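Local structure of glycoside hydrolase family protein (Novosphingobium sp. PP1Y, 6Q2F) at residues D880-K891 / Q911-R922. The protein probably hydrolyses terminal alpha-L-rhamnose residues from rhamnosylated compounds, acting as an alpha-L-rhamnosidase. Numbering follows the deposited sequence.
Sequences DFTFTGADAGVK and QEAAQSIEAHFR
Strands 881-884 and 915-921 pair antiparallel, their axes 4.6 Å apart, with T882-H920 and T884-E918 as hydrogen-bonded pairs and F881-F921 and F883-A919 as non-hydrogen-bonded ones. On one face of this pair lie F881, F883, A919 and F921; strand 915-921 continues the sheet into strand 949-956. F881 and F921 run side by side, their ring planes at an oblique 45°, with CD1 of F881 3.7 Å from CE2 of F921; the CB of A919 meets the F881 ring at its edge, and L907 of strand 902-908 touches both phenylalanines. F883 sends its ring away from strand 915-921, leaving its CB to meet I917 CD1 at 3.8 Å. Across the other face, T882 CG2 lies 3.6 Å from H920 CB, while one water joins T884 OG1 to H920 NE2; ND1 of that imidazole bonds E949. Beyond the pairing, the Q915 chain, bent at chi2 (-67°), brings OE1 within 3.3 Å of A886 CB and 3.6 Å of V890 CG2 and lets its NE2 donate to A913 O at 2.9 Å, an oxygen that N909 also bonds. An alanine in place of Q915 would probably leave A913 O with N909 but without this second donor, and open a gap beside A886 and V890. At the opposite end, the D880 carboxylate and R922 guanidinium stack with planes 7° apart. OD1 lies over the guanidinium face, 3.7 Å from NH2, giving a long salt bridge of charges alone; a water links OD1 to R922 NE. Backbone bonds and aromatic packing thus join the strands, whereas D880 is shared with Y905 and H896, and R922 with A878 and D733.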
# COMPACT_ATOMS: atom_id res chain seq x y z
N ASP A 880 15.84 -8.86 21.75
CA ASP A 880 16.45 -9.59 20.65
C ASP A 880 17.65 -8.85 20.10
O ASP A 880 18.72 -9.44 19.90
CB ASP A 880 15.41 -9.83 19.55
CG ASP A 880 15.84 -10.90 18.57
OD1 ASP A 880 16.83 -11.61 18.87
OD2 ASP A 880 15.18 -11.05 17.50
N PHE A 881 17.49 -7.55 19.82
CA PHE A 881 18.59 -6.74 19.32
C PHE A 881 18.56 -5.39 20.00
O PHE A 881 17.52 -4.74 20.06
CB PHE A 881 18.54 -6.54 17.79
CG PHE A 881 19.55 -5.53 17.29
CD1 PHE A 881 20.90 -5.83 17.25
CD2 PHE A 881 19.15 -4.26 16.91
CE1 PHE A 881 21.83 -4.90 16.82
CE2 PHE A 881 20.07 -3.33 16.47
CZ PHE A 881 21.41 -3.64 16.42
N THR A 882 19.71 -4.98 20.51
CA THR A 882 19.87 -3.64 21.06
C THR A 882 21.33 -3.25 20.91
O THR A 882 22.16 -4.06 20.49
CB THR A 882 19.42 -3.55 22.51
OG1 THR A 882 19.31 -2.17 22.88
CG2 THR A 882 20.44 -4.23 23.41
N PHE A 883 21.64 -2.00 21.24
CA PHE A 883 22.97 -1.49 20.97
C PHE A 883 23.28 -0.28 21.84
O PHE A 883 22.39 0.50 22.18
CB PHE A 883 23.14 -1.12 19.49
CG PHE A 883 22.16 -0.09 19.02
CD1 PHE A 883 22.44 1.27 19.14
CD2 PHE A 883 20.95 -0.47 18.46
CE1 PHE A 883 21.54 2.22 18.70
CE2 PHE A 883 20.03 0.48 18.01
CZ PHE A 883 20.33 1.83 18.13
N THR A 884 24.56 -0.14 22.18
CA THR A 884 25.07 1.04 22.87
C THR A 884 26.14 1.70 22.01
O THR A 884 26.65 1.11 21.06
CB THR A 884 25.67 0.68 24.24
OG1 THR A 884 26.84 -0.13 24.06
CG2 THR A 884 24.66 -0.11 25.06
N GLY A 885 26.47 2.94 22.36
CA GLY A 885 27.55 3.68 21.73
C GLY A 885 27.15 4.61 20.60
O GLY A 885 28.03 5.17 19.95
N ALA A 886 25.86 4.78 20.34
CA ALA A 886 25.38 5.73 19.35
C ALA A 886 24.69 6.89 20.05
O ALA A 886 24.27 6.78 21.21
CB ALA A 886 24.39 5.07 18.37
N ASP A 887 24.53 7.99 19.32
CA ASP A 887 23.80 9.14 19.83
C ASP A 887 22.34 8.78 20.09
O ASP A 887 21.83 7.75 19.64
CB ASP A 887 23.88 10.31 18.85
CG ASP A 887 25.27 10.90 18.76
OD1 ASP A 887 25.77 11.36 19.81
OD2 ASP A 887 25.85 10.91 17.65
N ALA A 888 21.66 9.64 20.85
CA ALA A 888 20.23 9.47 21.02
C ALA A 888 19.52 9.79 19.71
O ALA A 888 19.98 10.62 18.92
CB ALA A 888 19.70 10.36 22.15
N GLY A 889 18.41 9.09 19.47
CA GLY A 889 17.68 9.21 18.22
C GLY A 889 18.25 8.42 17.07
O GLY A 889 17.62 8.37 16.00
N VAL A 890 19.42 7.81 17.22
CA VAL A 890 19.96 6.98 16.15
C VAL A 890 19.10 5.73 16.05
O VAL A 890 18.88 5.02 17.05
CB VAL A 890 21.44 6.63 16.39
CG1 VAL A 890 21.86 5.44 15.53
CG2 VAL A 890 22.32 7.84 16.09
N LYS A 891 18.58 5.46 14.86
CA LYS A 891 17.79 4.27 14.62
C LYS A 891 18.65 3.27 13.90
O LYS A 891 19.30 3.61 12.90
CB LYS A 891 16.54 4.58 13.80
CG LYS A 891 15.77 5.82 14.22
CD LYS A 891 15.20 5.68 15.60
CE LYS A 891 14.62 7.01 16.07
NZ LYS A 891 14.46 7.07 17.56
N GLN A 911 21.14 6.57 9.17
CA GLN A 911 21.65 7.90 9.38
C GLN A 911 22.82 8.18 8.48
O GLN A 911 23.56 7.29 8.17
CB GLN A 911 22.09 8.06 10.83
CG GLN A 911 20.98 8.35 11.80
CD GLN A 911 20.33 7.11 12.38
OE1 GLN A 911 20.85 6.03 12.26
NE2 GLN A 911 19.20 7.29 12.98
N GLU A 912 22.99 9.43 8.08
CA GLU A 912 24.16 9.78 7.29
C GLU A 912 25.45 9.63 8.10
O GLU A 912 26.48 9.26 7.54
CB GLU A 912 24.04 11.21 6.74
CG GLU A 912 23.15 11.28 5.50
CD GLU A 912 22.84 12.70 5.07
OE1 GLU A 912 22.24 13.45 5.86
OE2 GLU A 912 23.22 13.06 3.93
N ALA A 913 25.40 9.88 9.40
CA ALA A 913 26.59 9.79 10.24
C ALA A 913 26.95 8.33 10.53
O ALA A 913 26.10 7.54 10.94
CB ALA A 913 26.40 10.53 11.56
N ALA A 914 28.22 7.99 10.31
CA ALA A 914 28.73 6.70 10.71
C ALA A 914 28.52 6.48 12.21
O ALA A 914 28.47 7.43 12.99
CB ALA A 914 30.22 6.59 10.39
N GLN A 915 28.37 5.22 12.60
CA GLN A 915 28.21 4.84 14.00
C GLN A 915 29.21 3.76 14.36
O GLN A 915 29.51 2.87 13.55
CB GLN A 915 26.78 4.33 14.28
CG GLN A 915 25.68 5.26 13.78
CD GLN A 915 25.65 6.57 14.54
OE1 GLN A 915 25.73 6.59 15.77
NE2 GLN A 915 25.56 7.68 13.81
N SER A 916 29.73 3.85 15.59
CA SER A 916 30.54 2.81 16.22
C SER A 916 29.75 2.34 17.43
O SER A 916 29.68 3.05 18.43
CB SER A 916 31.91 3.34 16.64
OG SER A 916 32.73 3.58 15.51
N ILE A 917 29.16 1.15 17.34
CA ILE A 917 28.29 0.68 18.40
C ILE A 917 28.84 -0.61 18.99
O ILE A 917 29.73 -1.25 18.44
CB ILE A 917 26.84 0.46 17.91
CG1 ILE A 917 26.82 -0.66 16.86
CG2 ILE A 917 26.26 1.74 17.34
CD1 ILE A 917 25.39 -1.02 16.37
N GLU A 918 28.26 -1.00 20.13
CA GLU A 918 28.35 -2.36 20.63
C GLU A 918 26.97 -2.97 20.44
O GLU A 918 25.99 -2.49 21.03
CB GLU A 918 28.80 -2.41 22.09
CG GLU A 918 30.27 -2.03 22.31
CD GLU A 918 31.01 -3.00 23.23
OE1 GLU A 918 30.56 -3.21 24.38
OE2 GLU A 918 32.03 -3.56 22.79
N ALA A 919 26.89 -3.99 19.60
CA ALA A 919 25.62 -4.59 19.21
C ALA A 919 25.38 -5.84 20.03
O ALA A 919 26.27 -6.69 20.14
CB ALA A 919 25.60 -4.92 17.71
N HIS A 920 24.17 -5.95 20.61
CA HIS A 920 23.78 -7.05 21.50
C HIS A 920 22.74 -7.90 20.80
O HIS A 920 21.66 -7.40 20.45
CB HIS A 920 23.19 -6.53 22.82
CG HIS A 920 24.17 -5.78 23.67
ND1 HIS A 920 24.49 -6.16 24.95
CD2 HIS A 920 24.91 -4.67 23.41
CE1 HIS A 920 25.39 -5.32 25.45
NE2 HIS A 920 25.65 -4.40 24.54
N PHE A 921 23.05 -9.18 20.60
CA PHE A 921 22.14 -10.11 19.95
C PHE A 921 21.76 -11.20 20.94
O PHE A 921 22.62 -11.70 21.69
CB PHE A 921 22.77 -10.73 18.70
CG PHE A 921 23.30 -9.72 17.73
CD1 PHE A 921 24.56 -9.17 17.90
CD2 PHE A 921 22.55 -9.32 16.64
CE1 PHE A 921 25.05 -8.24 17.01
CE2 PHE A 921 23.03 -8.39 15.74
CZ PHE A 921 24.28 -7.84 15.93
N ARG A 922 20.47 -11.55 20.96
CA ARG A 922 19.98 -12.62 21.83
C ARG A 922 20.29 -13.96 21.17
O ARG A 922 19.43 -14.66 20.63
CB ARG A 922 18.49 -12.46 22.09
CG ARG A 922 17.91 -13.44 23.12
CD ARG A 922 16.39 -13.26 23.24
NE ARG A 922 15.70 -13.52 21.99
CZ ARG A 922 14.55 -12.95 21.62
NH1 ARG A 922 13.97 -12.05 22.39
NH2 ARG A 922 14.00 -13.28 20.46
O HOH W 1 16.83 -14.38 19.60
O HOH W 2 27.48 -2.40 25.34
O HOH W 3 28.60 5.81 17.17